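PDB 3RE3: 2-C-methyl-D-erythritol 2,4-cyclodiphosphate synthase from Francisella tularensis subsp. tularensis, which probably converts 4-diphosphocytidyl-2-C-methyl-D-erythritol 2-phosphate into 2-C-methyl-D-erythritol 2,4-cyclodiphosphate with release of CMP, a step of non-mevalonate isoprenoid synthesis. Local coordinates for residues M118-A123 / I128-I133; D52-A57 / A84-M89; L58-I63 / D91-S96. One frame throughout, in Å; residues are numbered along the deposited sequence. Where two conformers were deposited one is given.

Along the chain, contacts 2 and 3 interlock: helix 45-57 supplies 52-57, the following loop 58-63, then helix 79-92 and the turn after it supply 84-89 and 91-96. Contact 1 comes later. Contacts 2 and 3 touch, their centres about 5 Å apart, contact 3 extending the helix pairing past its C-terminal ends. The centre of contact 1 lies about 15 Å from that of contact 2 and about 19 Å from that of contact 3. Contacts 2 and 3 lie in the helical layer; contact 1 joins a helix of it to a strand of the four-stranded mixed sheet. A weak hydrogen bond from Arg119 NH1 to Gly59 O of a neighbouring subunit sets contacts 1 and 3 facing each other across the trimer interface.

Contact 1: M118-A123 / I128-I133; sequences MRACLA and IQISQI
Arg119 reaches from helix 115-126 to the loop ahead of strand 133-138 and hydrogen-bonds its NE to the backbone Ile133 O at 2.7 Å. The bond is nearly straight (165°) and lies in both the guanidinium and the carbonyl planes; NH1 adds a weak bond to the same oxygen. A bend at chi3 (83°) turns the guanidinium toward that carbonyl, while Ile130 CG2 sits over one face, 3.6 Å from Arg119 CZ. A long side chain with several N-H groups suits this place, since Arg119 NH1 also makes a weak hydrogen bond to Gly59 O of the second subunit. Ile128 N returns to the helix, bonding Ala123 O at 3.0 Å. Within the loop, Gln129 N is taken by Gln132 OE1 at 2.7 Å, Gln132 NE2 goes on to Ser98 O of strand 96-105, and Ser131 O accepts a hydrogen bond from Arg7 NH2 of the second subunit. The small Ala123 lets the loop come close, its CB 4.0 Å from Ile130 CG1. A helix thus passes through a short 3-10 turn into an edge strand of its own chain's sheet, a helix-to-strand connection of the alpha-beta half sandwich.

Contact 2: D52-A57 / A84-M89; sequences DAILGA and AEIKKM. With NA (sodium ion), chain F.
Ile54 and Ile86 meet through their CG2 methyls, 3.4 Å apart, where helices 45-57 and 79-92 run side by side. In Ile54, CG2 is anti to the backbone N and CG1 (chi1 -76°) lies beside it; CD1, on that branch, also comes near Ile86 CG2. The other branch of Ile86 serves a second neighbour: CG1 lies 4.1 Å from Leu55 CD2, the two side chains crossing at about a right angle. Leu55 CD2 is shared, for the selenium of Met89, a selenomethionine, lies 4.2 Å away at the more open border. Branched residues suit the middle of this interface because each presents separate methyls to separate partners, whereas the extended chain of Met89 spans the wider distance at its margin.

The axes of segments 52-57 and 84-89 approach to 10.5 Å and are only 16° from parallel, leaving the gap to be bridged by side chains. Outward from this layer, Ala53 and Ala57 turn to strand 151-161, their small size allowing helix 45-57 to lie close to the sheet. Asp52 OD1 accepts a hydrogen bond from Ile63 N and ties the helix to the loop beyond it. On the far side of helix 79-92, Lys88 NZ forms a salt bridge with Glu85 OE1 at 3.0 Å. Gly56 O binds a sodium ion at 2.9 Å, together with Asn99 OD1 of the third subunit. The chemistry therefore divides: between 52-57 and 84-89 the contacts are apolar, side chain to side chain, while backbone and polar atoms of helix 45-57 engage the loop, the ion and the neighbouring subunit.

Contact 3: L58-I63 / D91-S96; sequences LGLGDI and DKKQYS
Each of the two segments contains a Schellman motif, at the C-terminal end of helix 45-57 and of helix 79-92, in the helical layer of the alpha-beta half sandwich. Gly59 and Gln94 are the residues that leave helical geometry, both with positive phi; glycine adopts that conformation readily, and Gln94 takes it at the protein surface. Just before each of them stands a residue that crosses to the other segment.

Leu58 carries most of the contact, dividing its methyls between two partners. Its CD1 lies 4.2 Å from Lys93 CG, so the aliphatic part of the lysine packs against the leucine. Its CD2 approaches Tyr95 CD1 to 4.1 Å, reaching the ring obliquely as the two side chains run past one another in opposite directions. Leu160 of strand 151-161 and Leu90 of helix 79-92 also touch both Leu58 and Tyr95, making an apolar setting that suits a leucine and the hydrocarbon part of a tyrosine. The polar end of that tyrosine is occupied elsewhere, with OH hydrogen-bonded to Ser5 OG.

Lysine suits the exposed border, where its methylenes can cover leucines while the ammonium stays at the surface. Successive bends at chi2 (-55°), chi3 and chi4 curl the chain toward 58-63. They bring Lys93 CE to 4.3 Å from Leu60 CD2 and leave Lys93 NZ 4.0 Å from Leu58 O, too long for a hydrogen bond.

Contact 1: M118-A123 / I128-I133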
loop_
_atom_site.group_PDB
_atom_site.type_symbol
_atom_site.label_atom_id
_atom_site.label_comp_id
_atom_site.label_asym_id
_atom_site.label_seq_id
_atom_site.Cartn_x
_atom_site.Cartn_y
_atom_site.Cartn_z
HETATM N N MSE A 118 -4.761 -19.954 -6.896
HETATM C CA MSE A 118 -3.874 -19.382 -5.893
HETATM C C MSE A 118 -4.544 -19.369 -4.520
HETATM O O MSE A 118 -3.911 -19.668 -3.508
HETATM C CB MSE A 118 -3.471 -17.960 -6.249
HETATM C CG MSE A 118 -2.687 -17.812 -7.539
HETATM SE SE MSE A 118 -2.378 -15.890 -7.853
HETATM C CE MSE A 118 -1.549 -15.989 -9.623
ATOM N N ARG A 119 -5.824 -19.010 -4.492
ATOM C CA ARG A 119 -6.527 -18.870 -3.237
ATOM C C ARG A 119 -6.637 -20.224 -2.546
ATOM O O ARG A 119 -6.428 -20.325 -1.341
ATOM C CB ARG A 119 -7.916 -18.289 -3.455
ATOM C CG ARG A 119 -7.937 -16.881 -3.943
ATOM C CD ARG A 119 -9.371 -16.413 -4.093
ATOM N NE ARG A 119 -9.939 -15.951 -2.833
ATOM C CZ ARG A 119 -11.241 -15.894 -2.578
ATOM N NH1 ARG A 119 -11.669 -15.439 -1.412
ATOM N NH2 ARG A 119 -12.119 -16.294 -3.491
ATOM N N ALA A 120 -6.954 -21.259 -3.319
ATOM C CA ALA A 120 -7.151 -22.594 -2.778
ATOM C C ALA A 120 -5.825 -23.126 -2.258
ATOM O O ALA A 120 -5.732 -23.680 -1.156
ATOM C CB ALA A 120 -7.706 -23.516 -3.844
ATOM N N CYS A 121 -4.803 -22.939 -3.069
ATOM C CA CYS A 121 -3.455 -23.352 -2.736
ATOM C C CYS A 121 -2.999 -22.761 -1.408
ATOM O O CYS A 121 -2.513 -23.476 -0.546
ATOM C CB CYS A 121 -2.493 -22.926 -3.855
ATOM S SG CYS A 121 -0.756 -23.108 -3.468
ATOM N N LEU A 122 -3.146 -21.452 -1.250
ATOM C CA LEU A 122 -2.626 -20.796 -0.066
ATOM C C LEU A 122 -3.535 -20.995 1.150
ATOM O O LEU A 122 -3.053 -21.178 2.263
ATOM C CB LEU A 122 -2.391 -19.309 -0.324
ATOM C CG LEU A 122 -1.713 -18.863 -1.626
ATOM C CD1 LEU A 122 -1.843 -17.355 -1.752
ATOM C CD2 LEU A 122 -0.257 -19.287 -1.725
ATOM N N ALA A 123 -4.842 -20.944 0.941
ATOM C CA ALA A 123 -5.769 -21.209 2.031
ATOM C C ALA A 123 -5.464 -22.576 2.635
ATOM O O ALA A 123 -5.592 -22.778 3.843
ATOM C CB ALA A 123 -7.214 -21.165 1.545
ATOM N N ILE A 128 -6.782 -21.920 6.431
ATOM C CA ILE A 128 -7.896 -21.015 6.657
ATOM C C ILE A 128 -8.904 -21.248 5.543
ATOM O O ILE A 128 -8.664 -22.023 4.620
ATOM C CB ILE A 128 -7.467 -19.556 6.558
ATOM C CG1 ILE A 128 -6.987 -19.264 5.126
ATOM C CG2 ILE A 128 -6.398 -19.235 7.573
ATOM C CD1 ILE A 128 -5.705 -18.475 5.042
ATOM N N GLN A 129 -10.019 -20.540 5.614
ATOM C CA GLN A 129 -11.023 -20.615 4.568
ATOM C C GLN A 129 -10.597 -19.801 3.347
ATOM O O GLN A 129 -9.940 -18.764 3.466
ATOM C CB GLN A 129 -12.373 -20.121 5.091
ATOM C CG GLN A 129 -12.955 -20.995 6.177
ATOM C CD GLN A 129 -12.903 -22.464 5.799
ATOM O OE1 GLN A 129 -13.601 -22.907 4.881
ATOM N NE2 GLN A 129 -12.059 -23.226 6.495
ATOM N N ILE A 130 -10.973 -20.277 2.170
ATOM C CA ILE A 130 -10.721 -19.523 0.956
ATOM C C ILE A 130 -11.265 -18.106 1.113
ATOM O O ILE A 130 -10.686 -17.143 0.599
ATOM C CB ILE A 130 -11.345 -20.204 -0.272
ATOM C CG1 ILE A 130 -10.481 -21.384 -0.701
ATOM C CG2 ILE A 130 -11.453 -19.249 -1.433
ATOM C CD1 ILE A 130 -11.171 -22.312 -1.677
ATOM N N SER A 131 -12.359 -17.978 1.849
ATOM C CA SER A 131 -13.015 -16.690 1.990
ATOM C C SER A 131 -12.236 -15.772 2.917
ATOM O O SER A 131 -12.518 -14.578 3.026
ATOM C CB SER A 131 -14.441 -16.874 2.499
ATOM O OG SER A 131 -14.464 -17.634 3.697
ATOM N N GLN A 132 -11.249 -16.337 3.589
ATOM C CA GLN A 132 -10.390 -15.545 4.437
ATOM C C GLN A 132 -9.173 -14.984 3.721
ATOM O O GLN A 132 -8.417 -14.230 4.329
ATOM C CB GLN A 132 -9.889 -16.388 5.581
ATOM C CG GLN A 132 -10.892 -16.639 6.670
ATOM C CD GLN A 132 -10.302 -17.542 7.714
ATOM O OE1 GLN A 132 -10.325 -18.762 7.572
ATOM N NE2 GLN A 132 -9.719 -16.951 8.744
ATOM N N ILE A 133 -8.950 -15.378 2.465
ATOM C CA ILE A 133 -7.857 -14.794 1.667
ATOM C C ILE A 133 -8.264 -14.308 0.275
ATOM O O ILE A 133 -8.585 -15.089 -0.609
ATOM C CB ILE A 133 -6.623 -15.713 1.535
ATOM C CG1 ILE A 133 -5.691 -15.143 0.469
ATOM C CG2 ILE A 133 -7.022 -17.139 1.165
ATOM C CD1 ILE A 133 -4.270 -15.686 0.543
#

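Contact 2: D52-A57 / A84-M89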
loop_
_atom_site.group_PDB
_atom_site.type_symbol
_atom_site.label_atom_id
_atom_site.label_comp_id
_atom_site.label_asym_id
_atom_site.label_seq_id
_atom_site.Cartn_x
_atom_site.Cartn_y
_atom_site.Cartn_z
ATOM N N ASP A 52 6.050 -11.536 4.257
ATOM C CA ASP A 52 6.403 -10.236 4.804
ATOM C C ASP A 52 5.271 -9.625 5.633
ATOM O O ASP A 52 5.526 -9.049 6.683
ATOM C CB ASP A 52 6.798 -9.271 3.678
ATOM C CG ASP A 52 8.235 -9.459 3.215
ATOM O OD1 ASP A 52 9.015 -10.125 3.939
ATOM O OD2 ASP A 52 8.591 -8.920 2.138
ATOM N N ALA A 53 4.030 -9.740 5.166
ATOM C CA ALA A 53 2.900 -9.139 5.868
ATOM C C ALA A 53 2.698 -9.812 7.224
ATOM O O ALA A 53 2.448 -9.160 8.244
ATOM C CB ALA A 53 1.631 -9.238 5.029
ATOM N N ILE A 54 2.813 -11.131 7.218
ATOM C CA ILE A 54 2.601 -11.924 8.415
ATOM C C ILE A 54 3.694 -11.672 9.456
ATOM O O ILE A 54 3.395 -11.383 10.607
ATOM C CB ILE A 54 2.461 -13.410 8.065
ATOM C CG1 ILE A 54 1.068 -13.656 7.478
ATOM C CG2 ILE A 54 2.678 -14.278 9.287
ATOM C CD1 ILE A 54 0.890 -14.998 6.815
ATOM N N LEU A 55 4.956 -11.756 9.053
ATOM C CA LEU A 55 6.045 -11.442 9.962
ATOM C C LEU A 55 5.948 -9.986 10.347
ATOM O O LEU A 55 6.302 -9.604 11.457
ATOM C CB LEU A 55 7.390 -11.723 9.315
ATOM C CG LEU A 55 7.519 -13.177 8.877
ATOM C CD1 LEU A 55 8.707 -13.408 7.979
ATOM C CD2 LEU A 55 7.603 -14.072 10.086
ATOM N N GLY A 56 5.462 -9.169 9.425
ATOM C CA GLY A 56 5.254 -7.770 9.734
ATOM C C GLY A 56 4.280 -7.597 10.887
ATOM O O GLY A 56 4.582 -6.953 11.881
ATOM N N ALA A 57 3.103 -8.184 10.746
ATOM C CA ALA A 57 2.096 -8.120 11.800
ATOM C C ALA A 57 2.629 -8.559 13.173
ATOM O O ALA A 57 2.270 -7.978 14.182
ATOM C CB ALA A 57 0.875 -8.951 11.408
ATOM N N ALA A 84 4.857 -22.343 4.619
ATOM C CA ALA A 84 4.561 -23.334 5.633
ATOM C C ALA A 84 5.385 -23.081 6.895
ATOM O O ALA A 84 4.928 -23.337 8.007
ATOM C CB ALA A 84 4.778 -24.734 5.098
ATOM N N GLU A 85 6.595 -22.562 6.744
ATOM C CA GLU A 85 7.360 -22.219 7.933
ATOM C C GLU A 85 6.752 -21.012 8.628
ATOM O O GLU A 85 6.686 -20.965 9.847
ATOM C CB GLU A 85 8.832 -21.990 7.606
ATOM C CG GLU A 85 9.719 -23.171 7.972
ATOM C CD GLU A 85 9.165 -24.502 7.482
ATOM O OE1 GLU A 85 9.231 -25.487 8.249
ATOM O OE2 GLU A 85 8.667 -24.568 6.335
ATOM N N ILE A 86 6.293 -20.040 7.849
ATOM C CA ILE A 86 5.611 -18.882 8.411
ATOM C C ILE A 86 4.327 -19.301 9.147
ATOM O O ILE A 86 3.958 -18.706 10.161
ATOM C CB ILE A 86 5.346 -17.792 7.332
ATOM C CG1 ILE A 86 6.560 -16.878 7.215
ATOM C CG2 ILE A 86 4.134 -16.948 7.671
ATOM C CD1 ILE A 86 7.798 -17.585 6.710
ATOM N N LYS A 87 3.658 -20.337 8.649
ATOM C CA LYS A 87 2.483 -20.875 9.335
ATOM C C LYS A 87 2.851 -21.395 10.734
ATOM O O LYS A 87 2.127 -21.168 11.697
ATOM C CB LYS A 87 1.832 -21.970 8.482
ATOM C CG LYS A 87 0.902 -22.924 9.229
ATOM C CD LYS A 87 -0.290 -22.204 9.806
ATOM C CE LYS A 87 -1.257 -23.179 10.429
ATOM N NZ LYS A 87 -2.358 -22.463 11.125
ATOM N N LYS A 88 3.985 -22.080 10.839
ATOM C CA LYS A 88 4.467 -22.570 12.120
ATOM C C LYS A 88 4.868 -21.422 13.046
ATOM O O LYS A 88 4.490 -21.401 14.217
ATOM C CB LYS A 88 5.666 -23.497 11.937
ATOM C CG LYS A 88 5.378 -24.867 11.337
ATOM C CD LYS A 88 6.685 -25.666 11.288
ATOM C CE LYS A 88 6.705 -26.730 10.190
ATOM N NZ LYS A 88 8.014 -27.460 10.154
HETATM N N MSE A 89 5.654 -20.477 12.540
HETATM C CA MSE A 89 6.048 -19.325 13.350
HETATM C C MSE A 89 4.804 -18.643 13.884
HETATM O O MSE A 89 4.736 -18.276 15.053
HETATM C CB MSE A 89 6.889 -18.343 12.541
HETATM C CG MSE A 89 8.157 -18.970 11.978
HETATM SE SE MSE A 89 9.401 -17.724 11.104
HETATM C CE MSE A 89 11.019 -18.817 11.231
HETATM NA NA NA F . 4.053 -4.918 13.911
#

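Contact 3: L58-I63 / D91-S96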
loop_
_atom_site.group_PDB
_atom_site.type_symbol
_atom_site.label_atom_id
_atom_site.label_comp_id
_atom_site.label_asym_id
_atom_site.label_seq_id
_atom_site.Cartn_x
_atom_site.Cartn_y
_atom_site.Cartn_z
ATOM N N LEU A 58 3.519 -9.549 13.185
ATOM C CA LEU A 58 4.097 -10.093 14.410
ATOM C C LEU A 58 5.328 -9.349 14.966
ATOM O O LEU A 58 5.885 -9.790 15.961
ATOM C CB LEU A 58 4.506 -11.555 14.186
ATOM C CG LEU A 58 3.510 -12.581 13.638
ATOM C CD1 LEU A 58 4.162 -13.948 13.508
ATOM C CD2 LEU A 58 2.277 -12.684 14.512
ATOM N N GLY A 59 5.782 -8.277 14.314
ATOM C CA GLY A 59 6.978 -7.568 14.750
ATOM C C GLY A 59 8.247 -8.387 14.566
ATOM O O GLY A 59 9.264 -8.170 15.220
ATOM N N LEU A 60 8.178 -9.327 13.637
ATOM C CA LEU A 60 9.279 -10.227 13.291
ATOM C C LEU A 60 10.192 -9.776 12.147
ATOM O O LEU A 60 11.022 -10.555 11.693
ATOM C CB LEU A 60 8.783 -11.643 13.071
ATOM C CG LEU A 60 8.150 -12.136 14.371
ATOM C CD1 LEU A 60 7.736 -13.590 14.275
ATOM C CD2 LEU A 60 9.128 -11.935 15.510
ATOM N N GLY A 61 10.041 -8.535 11.680
ATOM C CA GLY A 61 10.792 -8.053 10.528
ATOM C C GLY A 61 10.353 -8.569 9.169
ATOM O O GLY A 61 9.226 -8.305 8.749
ATOM N N ASP A 62 11.263 -9.175 8.416
ATOM C CA ASP A 62 10.899 -9.735 7.110
ATOM C C ASP A 62 11.425 -11.153 6.941
ATOM O O ASP A 62 12.062 -11.692 7.837
ATOM C CB ASP A 62 11.374 -8.830 5.960
ATOM C CG ASP A 62 12.837 -8.410 6.104
ATOM O OD1 ASP A 62 13.599 -9.135 6.787
ATOM O OD2 ASP A 62 13.222 -7.356 5.537
ATOM N N ILE A 63 11.145 -11.757 5.794
ATOM C CA ILE A 63 11.604 -13.110 5.521
ATOM C C ILE A 63 13.124 -13.170 5.609
ATOM O O ILE A 63 13.689 -14.195 5.989
ATOM C CB ILE A 63 11.149 -13.568 4.135
ATOM C CG1 ILE A 63 9.759 -13.008 3.854
ATOM C CG2 ILE A 63 11.134 -15.083 4.043
ATOM C CD1 ILE A 63 9.462 -12.835 2.390
ATOM N N ASP A 91 1.962 -20.019 14.612
ATOM C CA ASP A 91 1.380 -20.790 15.714
ATOM C C ASP A 91 2.175 -20.629 17.009
ATOM O O ASP A 91 1.597 -20.507 18.084
ATOM C CB ASP A 91 1.226 -22.271 15.345
ATOM C CG ASP A 91 0.231 -22.494 14.204
ATOM O OD1 ASP A 91 -0.434 -21.521 13.785
ATOM O OD2 ASP A 91 0.107 -23.649 13.731
ATOM N N LYS A 92 3.500 -20.622 16.904
ATOM C CA LYS A 92 4.363 -20.449 18.073
ATOM C C LYS A 92 4.132 -19.107 18.749
ATOM O O LYS A 92 4.316 -18.980 19.950
ATOM C CB LYS A 92 5.847 -20.569 17.700
ATOM C CG LYS A 92 6.253 -21.881 17.033
ATOM C CD LYS A 92 6.247 -23.046 18.011
ATOM C CE LYS A 92 7.085 -24.217 17.498
ATOM N NZ LYS A 92 8.552 -23.937 17.555
ATOM N N LYS A 93 3.756 -18.094 17.979
ATOM C CA LYS A 93 3.461 -16.791 18.566
ATOM C C LYS A 93 2.010 -16.749 18.997
ATOM O O LYS A 93 1.572 -15.784 19.607
ATOM C CB LYS A 93 3.747 -15.644 17.588
ATOM C CG LYS A 93 5.226 -15.373 17.299
ATOM C CD LYS A 93 6.042 -15.128 18.571
ATOM C CE LYS A 93 6.787 -13.791 18.547
ATOM N NZ LYS A 93 5.894 -12.606 18.748
ATOM N N GLN A 94 1.266 -17.798 18.662
ATOM C CA GLN A 94 -0.140 -17.938 19.059
ATOM C C GLN A 94 -1.055 -16.850 18.514
ATOM O O GLN A 94 -1.910 -16.313 19.218
ATOM C CB GLN A 94 -0.278 -18.055 20.581
ATOM C CG GLN A 94 -0.113 -19.477 21.093
ATOM C CD GLN A 94 0.421 -19.535 22.509
ATOM O OE1 GLN A 94 0.442 -18.528 23.224
ATOM N NE2 GLN A 94 0.874 -20.718 22.920
ATOM N N TYR A 95 -0.871 -16.534 17.241
ATOM C CA TYR A 95 -1.803 -15.673 16.559
ATOM C C TYR A 95 -2.468 -16.480 15.466
ATOM O O TYR A 95 -1.928 -17.497 15.016
ATOM C CB TYR A 95 -1.091 -14.449 15.994
ATOM C CG TYR A 95 -1.077 -13.276 16.942
ATOM C CD1 TYR A 95 -0.025 -13.090 17.839
ATOM C CD2 TYR A 95 -2.128 -12.366 16.952
ATOM C CE1 TYR A 95 -0.017 -12.026 18.706
ATOM C CE2 TYR A 95 -2.140 -11.304 17.821
ATOM C CZ TYR A 95 -1.082 -11.130 18.699
ATOM O OH TYR A 95 -1.093 -10.054 19.571
ATOM N N SER A 96 -3.667 -16.047 15.090
ATOM C CA SER A 96 -4.431 -16.660 14.017
ATOM C C SER A 96 -4.657 -15.645 12.900
ATOM O O SER A 96 -4.634 -14.435 13.120
ATOM C CB SER A 96 -5.802 -17.127 14.525
ATOM O OG SER A 96 -5.713 -18.158 15.499
#